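Local coordinates for putative deoxyribonuclease yjjV (Escherichia coli, PDB 1ZZM), which probably acts as a TatD-type, metal-dependent hydrolase on ester bonds, binding two divalent metal ions in a TIM-barrel active site, at residues 97-101 with 112-116; 116-120 with 144-150; 138-143 with 164-169. All coordinates share one frame; numbering follows the deposited sequence.

Contact 1 (97-101 with 112-116). With ZN (zinc ion), chain C; ZN (zinc ion), chain B.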
loop_
_atom_site.group_PDB
_atom_site.type_symbol
_atom_site.label_atom_id
_atom_site.label_comp_id
_atom_site.label_asym_id
_atom_site.label_seq_id
_atom_site.Cartn_x
_atom_site.Cartn_y
_atom_site.Cartn_z
ATOM N N GLU A 97 -1.756 6.581 2.385
ATOM C CA GLU A 97 -1.607 5.762 3.535
ATOM C C GLU A 97 -2.504 6.361 4.567
ATOM O O GLU A 97 -2.141 7.253 5.321
ATOM C CB GLU A 97 -0.281 5.285 4.082
ATOM C CG GLU A 97 -0.786 3.968 4.759
ATOM C CD GLU A 97 0.243 2.921 5.153
ATOM O OE1 GLU A 97 1.466 3.118 5.000
ATOM O OE2 GLU A 97 -0.214 1.864 5.631
ATOM N N ILE A 98 -3.743 5.890 4.497
ATOM C CA ILE A 98 -4.787 6.291 5.442
ATOM C C ILE A 98 -5.352 4.957 5.920
ATOM O O ILE A 98 -5.039 3.919 5.336
ATOM C CB ILE A 98 -5.903 7.097 4.781
ATOM C CG1 ILE A 98 -6.670 6.217 3.786
ATOM C CG2 ILE A 98 -5.306 8.305 4.086
ATOM C CD1 ILE A 98 -7.689 6.999 2.969
ATOM N N GLY A 99 -6.126 4.978 7.006
ATOM C CA GLY A 99 -6.690 3.739 7.482
ATOM C C GLY A 99 -6.906 3.756 8.988
ATOM O O GLY A 99 -7.089 4.813 9.590
ATOM N N LEU A 100 -6.941 2.553 9.557
ATOM C CA LEU A 100 -7.194 2.354 10.968
ATOM C C LEU A 100 -6.211 1.357 11.548
ATOM O O LEU A 100 -5.696 0.488 10.844
ATOM C CB LEU A 100 -8.597 1.798 11.167
ATOM C CG LEU A 100 -9.706 2.582 10.452
ATOM C CD1 LEU A 100 -10.903 1.693 10.423
ATOM C CD2 LEU A 100 -9.994 3.933 11.139
ATOM N N ASP A 101 -5.982 1.445 12.851
ATOM C CA ASP A 101 -5.019 0.523 13.461
ATOM C C ASP A 101 -5.382 0.457 14.949
ATOM O O ASP A 101 -5.262 1.465 15.652
ATOM C CB ASP A 101 -3.628 1.124 13.269
ATOM C CG ASP A 101 -2.514 0.217 13.752
ATOM O OD1 ASP A 101 -2.713 -0.439 14.781
ATOM O OD2 ASP A 101 -1.436 0.168 13.103
ATOM N N GLN A 112 -9.640 8.209 14.885
ATOM C CA GLN A 112 -9.067 7.575 13.681
ATOM C C GLN A 112 -10.127 7.474 12.599
ATOM O O GLN A 112 -9.850 7.692 11.402
ATOM C CB GLN A 112 -8.595 6.143 13.951
ATOM C CG GLN A 112 -7.308 6.024 14.756
ATOM C CD GLN A 112 -6.765 4.608 14.710
ATOM O OE1 GLN A 112 -6.828 3.948 13.671
ATOM N NE2 GLN A 112 -6.208 4.139 15.833
ATOM N N GLN A 113 -11.334 7.076 13.001
ATOM C CA GLN A 113 -12.404 6.932 12.005
ATOM C C GLN A 113 -12.854 8.252 11.419
ATOM O O GLN A 113 -13.186 8.328 10.226
ATOM C CB GLN A 113 -13.588 6.201 12.605
ATOM C CG GLN A 113 -13.196 4.766 12.927
ATOM C CD GLN A 113 -14.252 4.038 13.694
ATOM O OE1 GLN A 113 -15.192 3.499 13.113
ATOM N NE2 GLN A 113 -14.122 4.035 15.018
ATOM N N TRP A 114 -12.890 9.296 12.237
ATOM C CA TRP A 114 -13.312 10.596 11.675
ATOM C C TRP A 114 -12.264 11.020 10.646
ATOM O O TRP A 114 -12.589 11.513 9.542
ATOM C CB TRP A 114 -13.383 11.660 12.787
ATOM C CG TRP A 114 -13.715 13.006 12.266
ATOM C CD1 TRP A 114 -14.965 13.476 11.963
ATOM C CD2 TRP A 114 -12.799 14.054 11.954
ATOM N NE1 TRP A 114 -14.882 14.764 11.483
ATOM C CE2 TRP A 114 -13.563 15.142 11.464
ATOM C CE3 TRP A 114 -11.409 14.186 12.042
ATOM C CZ2 TRP A 114 -12.978 16.350 11.060
ATOM C CZ3 TRP A 114 -10.830 15.385 11.641
ATOM C CH2 TRP A 114 -11.617 16.453 11.156
ATOM N N LEU A 115 -10.998 10.834 11.005
ATOM C CA LEU A 115 -9.911 11.241 10.119
ATOM C C LEU A 115 -9.919 10.433 8.829
ATOM O O LEU A 115 -9.681 10.973 7.741
ATOM C CB LEU A 115 -8.552 11.102 10.827
ATOM C CG LEU A 115 -7.346 11.504 9.969
ATOM C CD1 LEU A 115 -7.542 12.920 9.470
ATOM C CD2 LEU A 115 -6.054 11.431 10.816
ATOM N N LEU A 116 -10.162 9.137 8.936
ATOM C CA LEU A 116 -10.261 8.315 7.728
ATOM C C LEU A 116 -11.391 8.833 6.826
ATOM O O LEU A 116 -11.220 8.978 5.623
ATOM C CB LEU A 116 -10.576 6.861 8.096
ATOM C CG LEU A 116 -10.931 5.918 6.949
ATOM C CD1 LEU A 116 -9.683 5.702 6.041
ATOM C CD2 LEU A 116 -11.451 4.605 7.512
HETATM ZN ZN ZN C . 0.447 0.153 6.701
HETATM ZN ZN ZN B . 2.767 1.594 4.950
HETATM O O HOH W 1 -7.171 7.398 10.731
HETATM O O HOH W 2 2.269 1.055 6.836
HETATM O O HOH W 3 1.585 -1.650 7.856
#
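Q112 reads the backbone of D101 with both ends of its amide, OE1 taking the D101 N-H at 2.8 Å and NE2 giving a nearly straight bond (171°) to D101 O, also 2.8 Å long. The first bond lands on a lone pair in the carbonyl plane of Q112, whereas NE2 reaches D101 O from 33° off that oxygen's plane. NE2 also donates to P107 O, so the amide is fixed in rotation. On the apolar side, packing is close: L116 CD1 sits 3.8 Å from I98 CG1, and L116 CD2 meets L100 CD2 at 4.0 Å. L116 CG lies anti to the backbone N (chi1 171°), which carries both methyls toward the strand. The G99 side is looser: a water hydrogen-bonded to both G99 O and Q112 O joins strand to helix indirectly. This antiparallel strand-helix pair opens the beta-alpha-beta unit of a TIM barrel. Where the chain turns a corner, E97 bridges two zinc ions, OE1 at 2.0 Å from one and OE2 at 2.1 Å from the other, while D101 OD2 bonds the metal ligand H133. By gripping the D101 backbone, Q112 probably helps to position this second-shell carboxylate.

Contact 2 (116-120 with 144-150). With ZN (zinc ion), chain D.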
loop_
_atom_site.group_PDB
_atom_site.type_symbol
_atom_site.label_atom_id
_atom_site.label_comp_id
_atom_site.label_asym_id
_atom_site.label_seq_id
_atom_site.Cartn_x
_atom_site.Cartn_y
_atom_site.Cartn_z
ATOM N N LEU A 116 -10.162 9.137 8.936
ATOM C CA LEU A 116 -10.261 8.315 7.728
ATOM C C LEU A 116 -11.391 8.833 6.826
ATOM O O LEU A 116 -11.220 8.978 5.623
ATOM C CB LEU A 116 -10.576 6.861 8.096
ATOM C CG LEU A 116 -10.931 5.918 6.949
ATOM C CD1 LEU A 116 -9.683 5.702 6.041
ATOM C CD2 LEU A 116 -11.451 4.605 7.512
ATOM N N ASP A 117 -12.557 9.113 7.395
ATOM C CA ASP A 117 -13.647 9.571 6.538
ATOM C C ASP A 117 -13.366 10.926 5.888
ATOM O O ASP A 117 -13.815 11.167 4.776
ATOM C CB ASP A 117 -14.981 9.571 7.296
ATOM C CG ASP A 117 -15.588 8.187 7.408
ATOM O OD1 ASP A 117 -15.101 7.239 6.746
ATOM O OD2 ASP A 117 -16.572 8.009 8.158
ATOM N N GLU A 118 -12.642 11.820 6.575
ATOM C CA GLU A 118 -12.298 13.105 5.984
ATOM C C GLU A 118 -11.443 12.871 4.738
ATOM O O GLU A 118 -11.565 13.575 3.736
ATOM C CB GLU A 118 -11.506 13.980 6.970
ATOM C CG GLU A 118 -12.357 14.624 8.077
ATOM C CD GLU A 118 -13.536 15.424 7.522
ATOM O OE1 GLU A 118 -13.322 16.351 6.702
ATOM O OE2 GLU A 118 -14.677 15.109 7.896
ATOM N N GLN A 119 -10.565 11.874 4.803
ATOM C CA GLN A 119 -9.695 11.604 3.667
ATOM C C GLN A 119 -10.415 10.834 2.586
ATOM O O GLN A 119 -10.109 10.997 1.407
ATOM C CB GLN A 119 -8.459 10.875 4.159
ATOM C CG GLN A 119 -7.666 11.789 5.059
ATOM C CD GLN A 119 -6.433 11.143 5.604
ATOM O OE1 GLN A 119 -6.484 10.401 6.600
ATOM N NE2 GLN A 119 -5.335 11.381 4.957
ATOM N N LEU A 120 -11.384 10.013 2.979
ATOM C CA LEU A 120 -12.157 9.283 1.986
ATOM C C LEU A 120 -12.952 10.322 1.189
ATOM O O LEU A 120 -13.149 10.170 -0.014
ATOM C CB LEU A 120 -13.081 8.250 2.660
ATOM C CG LEU A 120 -12.357 7.006 3.232
ATOM C CD1 LEU A 120 -13.375 6.037 3.795
ATOM C CD2 LEU A 120 -11.522 6.295 2.145
ATOM N N HIS A 144 -17.001 1.236 6.735
ATOM C CA HIS A 144 -16.834 2.593 6.193
ATOM C C HIS A 144 -16.710 2.542 4.659
ATOM O O HIS A 144 -17.332 3.342 3.968
ATOM C CB HIS A 144 -15.572 3.296 6.777
ATOM C CG HIS A 144 -15.697 3.683 8.232
ATOM N ND1 HIS A 144 -16.513 4.704 8.667
ATOM C CD2 HIS A 144 -15.161 3.136 9.350
ATOM C CE1 HIS A 144 -16.483 4.766 9.989
ATOM N NE2 HIS A 144 -15.672 3.821 10.429
ATOM N N LEU A 145 -15.915 1.610 4.119
ATOM C CA LEU A 145 -15.789 1.562 2.646
ATOM C C LEU A 145 -17.143 1.311 1.983
ATOM O O LEU A 145 -17.472 1.916 0.946
ATOM C CB LEU A 145 -14.805 0.483 2.206
ATOM C CG LEU A 145 -13.399 0.649 2.831
ATOM C CD1 LEU A 145 -12.510 -0.535 2.422
ATOM C CD2 LEU A 145 -12.773 1.959 2.401
ATOM N N LYS A 146 -17.908 0.380 2.542
ATOM C CA LYS A 146 -19.210 0.111 1.968
ATOM C C LYS A 146 -20.066 1.390 1.985
ATOM O O LYS A 146 -20.656 1.761 0.980
ATOM C CB LYS A 146 -19.911 -1.008 2.727
ATOM C CG LYS A 146 -21.274 -1.398 2.089
ATOM C CD LYS A 146 -22.093 -2.231 3.056
ATOM C CE LYS A 146 -23.457 -2.638 2.476
ATOM N NZ LYS A 146 -23.313 -3.768 1.508
ATOM N N ARG A 147 -20.101 2.084 3.113
ATOM C CA ARG A 147 -20.897 3.299 3.221
ATOM C C ARG A 147 -20.514 4.445 2.314
ATOM O O ARG A 147 -21.380 5.088 1.714
ATOM C CB ARG A 147 -20.854 3.822 4.662
ATOM C CG ARG A 147 -21.602 2.926 5.597
ATOM C CD ARG A 147 -21.670 3.481 6.976
ATOM N NE ARG A 147 -22.566 2.648 7.777
ATOM C CZ ARG A 147 -22.497 2.557 9.095
ATOM N NH1 ARG A 147 -21.576 3.246 9.747
ATOM N NH2 ARG A 147 -23.340 1.768 9.752
ATOM N N HIS A 148 -19.216 4.699 2.191
ATOM C CA HIS A 148 -18.794 5.846 1.419
ATOM C C HIS A 148 -18.642 5.652 -0.074
ATOM O O HIS A 148 -18.534 6.619 -0.802
ATOM C CB HIS A 148 -17.589 6.454 2.119
ATOM C CG HIS A 148 -17.868 6.721 3.566
ATOM N ND1 HIS A 148 -18.952 7.476 3.976
ATOM C CD2 HIS A 148 -17.297 6.240 4.695
ATOM C CE1 HIS A 148 -19.035 7.444 5.293
ATOM N NE2 HIS A 148 -18.044 6.697 5.753
ATOM N N ASP A 149 -18.647 4.392 -0.504
ATOM C CA ASP A 149 -18.663 4.040 -1.921
ATOM C C ASP A 149 -17.778 4.901 -2.818
ATOM O O ASP A 149 -18.255 5.738 -3.593
ATOM C CB ASP A 149 -20.136 4.106 -2.355
ATOM C CG ASP A 149 -20.353 3.692 -3.787
ATOM O OD1 ASP A 149 -19.619 2.818 -4.316
ATOM O OD2 ASP A 149 -21.291 4.253 -4.378
ATOM N N LEU A 150 -16.478 4.695 -2.711
ATOM C CA LEU A 150 -15.527 5.450 -3.521
ATOM C C LEU A 150 -15.488 4.814 -4.902
ATOM O O LEU A 150 -15.187 3.632 -5.028
ATOM C CB LEU A 150 -14.119 5.384 -2.912
ATOM C CG LEU A 150 -13.878 6.173 -1.629
ATOM C CD1 LEU A 150 -14.635 5.519 -0.493
ATOM C CD2 LEU A 150 -12.369 6.235 -1.336
HETATM ZN ZN ZN D . -17.403 6.379 7.632
#
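D117, H144 and H148 converge on one zinc ion between two successive outer helices of the TIM barrel, 109-125 and 138-148, whose local axes run 11.3 Å apart at a crossing angle of -37°. D117 OD2 binds the ion at 1.9 Å, and OD1 reaches it at a longer 2.6 Å, an uneven grip. D117 CG, anti to the carbonyl carbon (chi1 -79°), directs the carboxylate to the ion. From the facing helix, H144 uses ND1 (2.2 Å) and H148 uses NE2 (2.0 Å); one turn apart, they can both turn toward the same ion. The nitrogens and carboxylate oxygens approach one another only as co-ligands, without hydrogen bonds between them. The other ring nitrogen of H144, NE2, is hydrogen-bonded to Q113 OE1, a second-shell partner that probably steadies the ring. The H148 ring stands at 77° to the carboxylate plane, and R147 CB covers one of its faces over the centre. Distinct from the two-metal centre, this zinc site ties the helices through a cation, not direct polar bonds.

Apolar contacts continue from the metal site along the two helices. L120 spreads its two methyls apart: CD1 touches H148 CD2, and also approaches L145 CD2 at 4.4 Å. Where the second helix has ended, L120 CD2 crosses L150 at about a right angle and meets its CD2 at 3.6 Å.

Contact 3 (138-143 with 164-169)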
loop_
_atom_site.group_PDB
_atom_site.type_symbol
_atom_site.label_atom_id
_atom_site.label_comp_id
_atom_site.label_asym_id
_atom_site.label_seq_id
_atom_site.Cartn_x
_atom_site.Cartn_y
_atom_site.Cartn_z
ATOM N N HIS A 138 -10.258 -4.758 10.230
ATOM C CA HIS A 138 -10.860 -5.066 8.911
ATOM C C HIS A 138 -12.379 -4.902 8.800
ATOM O O HIS A 138 -12.876 -4.369 7.800
ATOM C CB HIS A 138 -10.473 -6.477 8.468
ATOM C CG HIS A 138 -9.011 -6.623 8.181
ATOM N ND1 HIS A 138 -8.337 -7.820 8.314
ATOM C CD2 HIS A 138 -8.080 -5.700 7.841
ATOM C CE1 HIS A 138 -7.049 -7.626 8.075
ATOM N NE2 HIS A 138 -6.867 -6.348 7.788
ATOM N N ASP A 139 -13.110 -5.375 9.806
ATOM C CA ASP A 139 -14.560 -5.287 9.795
ATOM C C ASP A 139 -15.024 -3.825 9.795
ATOM O O ASP A 139 -15.866 -3.440 9.000
ATOM C CB ASP A 139 -15.137 -6.025 11.011
ATOM C CG ASP A 139 -14.832 -7.521 10.990
ATOM O OD1 ASP A 139 -14.404 -8.074 9.946
ATOM O OD2 ASP A 139 -15.022 -8.160 12.042
ATOM N N LYS A 140 -14.456 -3.017 10.678
ATOM C CA LYS A 140 -14.815 -1.606 10.763
ATOM C C LYS A 140 -14.437 -0.874 9.492
ATOM O O LYS A 140 -15.222 -0.084 8.976
ATOM C CB LYS A 140 -14.125 -0.955 11.964
ATOM C CG LYS A 140 -14.854 -1.198 13.285
ATOM C CD LYS A 140 -16.220 -0.494 13.263
ATOM C CE LYS A 140 -16.896 -0.504 14.619
ATOM N NZ LYS A 140 -18.293 0.033 14.523
ATOM N N LEU A 141 -13.246 -1.158 8.965
ATOM C CA LEU A 141 -12.805 -0.484 7.745
ATOM C C LEU A 141 -13.776 -0.829 6.627
ATOM O O LEU A 141 -14.207 0.046 5.893
ATOM C CB LEU A 141 -11.377 -0.912 7.366
ATOM C CG LEU A 141 -10.916 -0.322 6.025
ATOM C CD1 LEU A 141 -10.950 1.207 6.114
ATOM C CD2 LEU A 141 -9.506 -0.809 5.687
ATOM N N ALA A 142 -14.139 -2.104 6.517
ATOM C CA ALA A 142 -15.096 -2.515 5.478
ATOM C C ALA A 142 -16.448 -1.794 5.637
ATOM O O ALA A 142 -17.107 -1.449 4.641
ATOM C CB ALA A 142 -15.318 -4.029 5.523
ATOM N N MET A 143 -16.875 -1.589 6.879
ATOM C CA MET A 143 -18.136 -0.906 7.123
ATOM C C MET A 143 -18.105 0.513 6.521
ATOM O O MET A 143 -19.059 0.927 5.859
ATOM C CB MET A 143 -18.409 -0.834 8.628
ATOM C CG MET A 143 -19.674 -0.082 9.000
ATOM S SD MET A 143 -19.610 0.386 10.788
ATOM C CE MET A 143 -18.271 1.663 10.742
ATOM N N GLN A 164 -12.957 -14.476 4.946
ATOM C CA GLN A 164 -14.164 -13.626 4.866
ATOM C C GLN A 164 -13.812 -12.140 4.820
ATOM O O GLN A 164 -14.432 -11.364 4.087
ATOM C CB GLN A 164 -15.139 -13.915 6.028
ATOM C CG GLN A 164 -16.317 -12.920 6.113
ATOM C CD GLN A 164 -15.963 -11.678 6.923
ATOM O OE1 GLN A 164 -16.417 -10.569 6.624
ATOM N NE2 GLN A 164 -15.168 -11.862 7.955
ATOM N N GLN A 165 -12.799 -11.731 5.575
ATOM C CA GLN A 165 -12.444 -10.316 5.565
ATOM C C GLN A 165 -11.893 -9.897 4.216
ATOM O O GLN A 165 -12.243 -8.826 3.718
ATOM C CB GLN A 165 -11.442 -10.009 6.677
ATOM C CG GLN A 165 -12.096 -10.124 8.044
ATOM C CD GLN A 165 -11.101 -10.070 9.169
ATOM O OE1 GLN A 165 -9.961 -10.601 9.058
ATOM N NE2 GLN A 165 -11.519 -9.452 10.291
ATOM N N ALA A 166 -11.049 -10.740 3.620
ATOM C CA ALA A 166 -10.490 -10.441 2.298
ATOM C C ALA A 166 -11.575 -10.399 1.244
ATOM O O ALA A 166 -11.647 -9.450 0.459
ATOM C CB ALA A 166 -9.439 -11.476 1.911
ATOM N N GLU A 167 -12.428 -11.423 1.220
ATOM C CA GLU A 167 -13.502 -11.479 0.229
ATOM C C GLU A 167 -14.442 -10.288 0.355
ATOM O O GLU A 167 -14.897 -9.758 -0.649
ATOM C CB GLU A 167 -14.292 -12.787 0.345
ATOM C CG GLU A 167 -13.435 -14.027 0.113
ATOM C CD GLU A 167 -14.266 -15.308 0.089
ATOM O OE1 GLU A 167 -15.236 -15.404 0.872
ATOM O OE2 GLU A 167 -13.936 -16.214 -0.704
ATOM N N ARG A 168 -14.711 -9.840 1.580
ATOM C CA ARG A 168 -15.578 -8.671 1.744
ATOM C C ARG A 168 -14.946 -7.440 1.099
ATOM O O ARG A 168 -15.634 -6.633 0.500
ATOM C CB ARG A 168 -15.851 -8.384 3.216
ATOM C CG ARG A 168 -16.841 -7.234 3.448
ATOM C CD ARG A 168 -17.058 -7.097 4.948
ATOM N NE ARG A 168 -17.975 -6.037 5.342
ATOM C CZ ARG A 168 -18.207 -5.704 6.609
ATOM N NH1 ARG A 168 -17.595 -6.356 7.589
ATOM N NH2 ARG A 168 -19.028 -4.703 6.899
ATOM N N PHE A 169 -13.630 -7.289 1.231
ATOM C CA PHE A 169 -12.969 -6.137 0.608
ATOM C C PHE A 169 -13.037 -6.276 -0.922
ATOM O O PHE A 169 -13.313 -5.316 -1.641
ATOM C CB PHE A 169 -11.497 -6.078 1.023
ATOM C CG PHE A 169 -11.265 -5.548 2.421
ATOM C CD1 PHE A 169 -11.936 -4.405 2.879
ATOM C CD2 PHE A 169 -10.352 -6.176 3.276
ATOM C CE1 PHE A 169 -11.695 -3.910 4.147
ATOM C CE2 PHE A 169 -10.109 -5.676 4.555
ATOM C CZ PHE A 169 -10.779 -4.539 4.993
HETATM O O HOH W 4 -13.154 -7.072 5.816
HETATM O O HOH W 5 -15.203 -7.840 7.475
HETATM O O HOH W 6 -15.252 -10.639 10.340
HETATM O O HOH W 7 -18.588 -4.763 9.505
#
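Q165 and D139 make the stronger of the two direct polar links between helices 138-148 and 163-171, consecutive outer helices of the TIM barrel that run almost parallel here, their local axes 15° apart. Q165 NE2 donates to D139 OD1 at 3.2 Å, with that oxygen in the plane of the amide, while the N-H comes onto the carboxylate from above its plane. The same oxygen is hydrogen-bonded to two waters, one accepting from Q164 NE2 and the other from R168 NH1, so solvent completes the polar rim. At its other end, Q165 OE1 takes a weak bond of 3.3 Å from H138 ND1, close to the imidazole plane, and a further bond from S162 N. With CG beside the backbone N (chi1 -69°) and the chain extended beyond it, the amide reaches across to both H138 and D139. An alanine here is likely to leave H138 ND1 and S162 N without this acceptor, D139 OD1 with just its waters among the partners described, and the imidazole freer to turn.

Next to this polar group, R168 lays its fully extended chain along the neighbouring helix, and A142 CB rests over one face of the guanidinium, 3.3 Å from NE and offset toward the rim. NH2 donates to a water that passes a bond on to D139 O, and D139 OD1 stands 4.3 Å from R168 NH1, beyond a salt bridge.

Inside, the packing is aromatic. F169 turns its edge to the face of H138 in an offset T-shaped pair, ring centroids 5.6 Å apart and planes at 83°; H138 also stacks with F159. L141 CD2 packs against the far end of the phenyl, 4.0 Å from F169 CZ.

The three contacts follow one another round the barrel: helix 109-125 serves contacts 1 and 2, and helix 138-148 serves contacts 2 and 3. Contacts 1 and 2 have centres about 10 Å apart, share L116, and are joined by the bond of Q113 OE1 to H144 NE2 (2.7 Å). L141 of contact 3 touches that shared leucine, its CD1 3.7 Å from L116 CD2, and L145 CD1 lies 3.9 Å from F169 CE1. Contact 1 alone reaches the two-metal site, through E97, and, through D101 and Q112, the pocket that holds a polyether, probably from the crystallisation liquor. The zinc of contact 2 is 18.9 Å from the nearer zinc of that site, bound by E97 OE2.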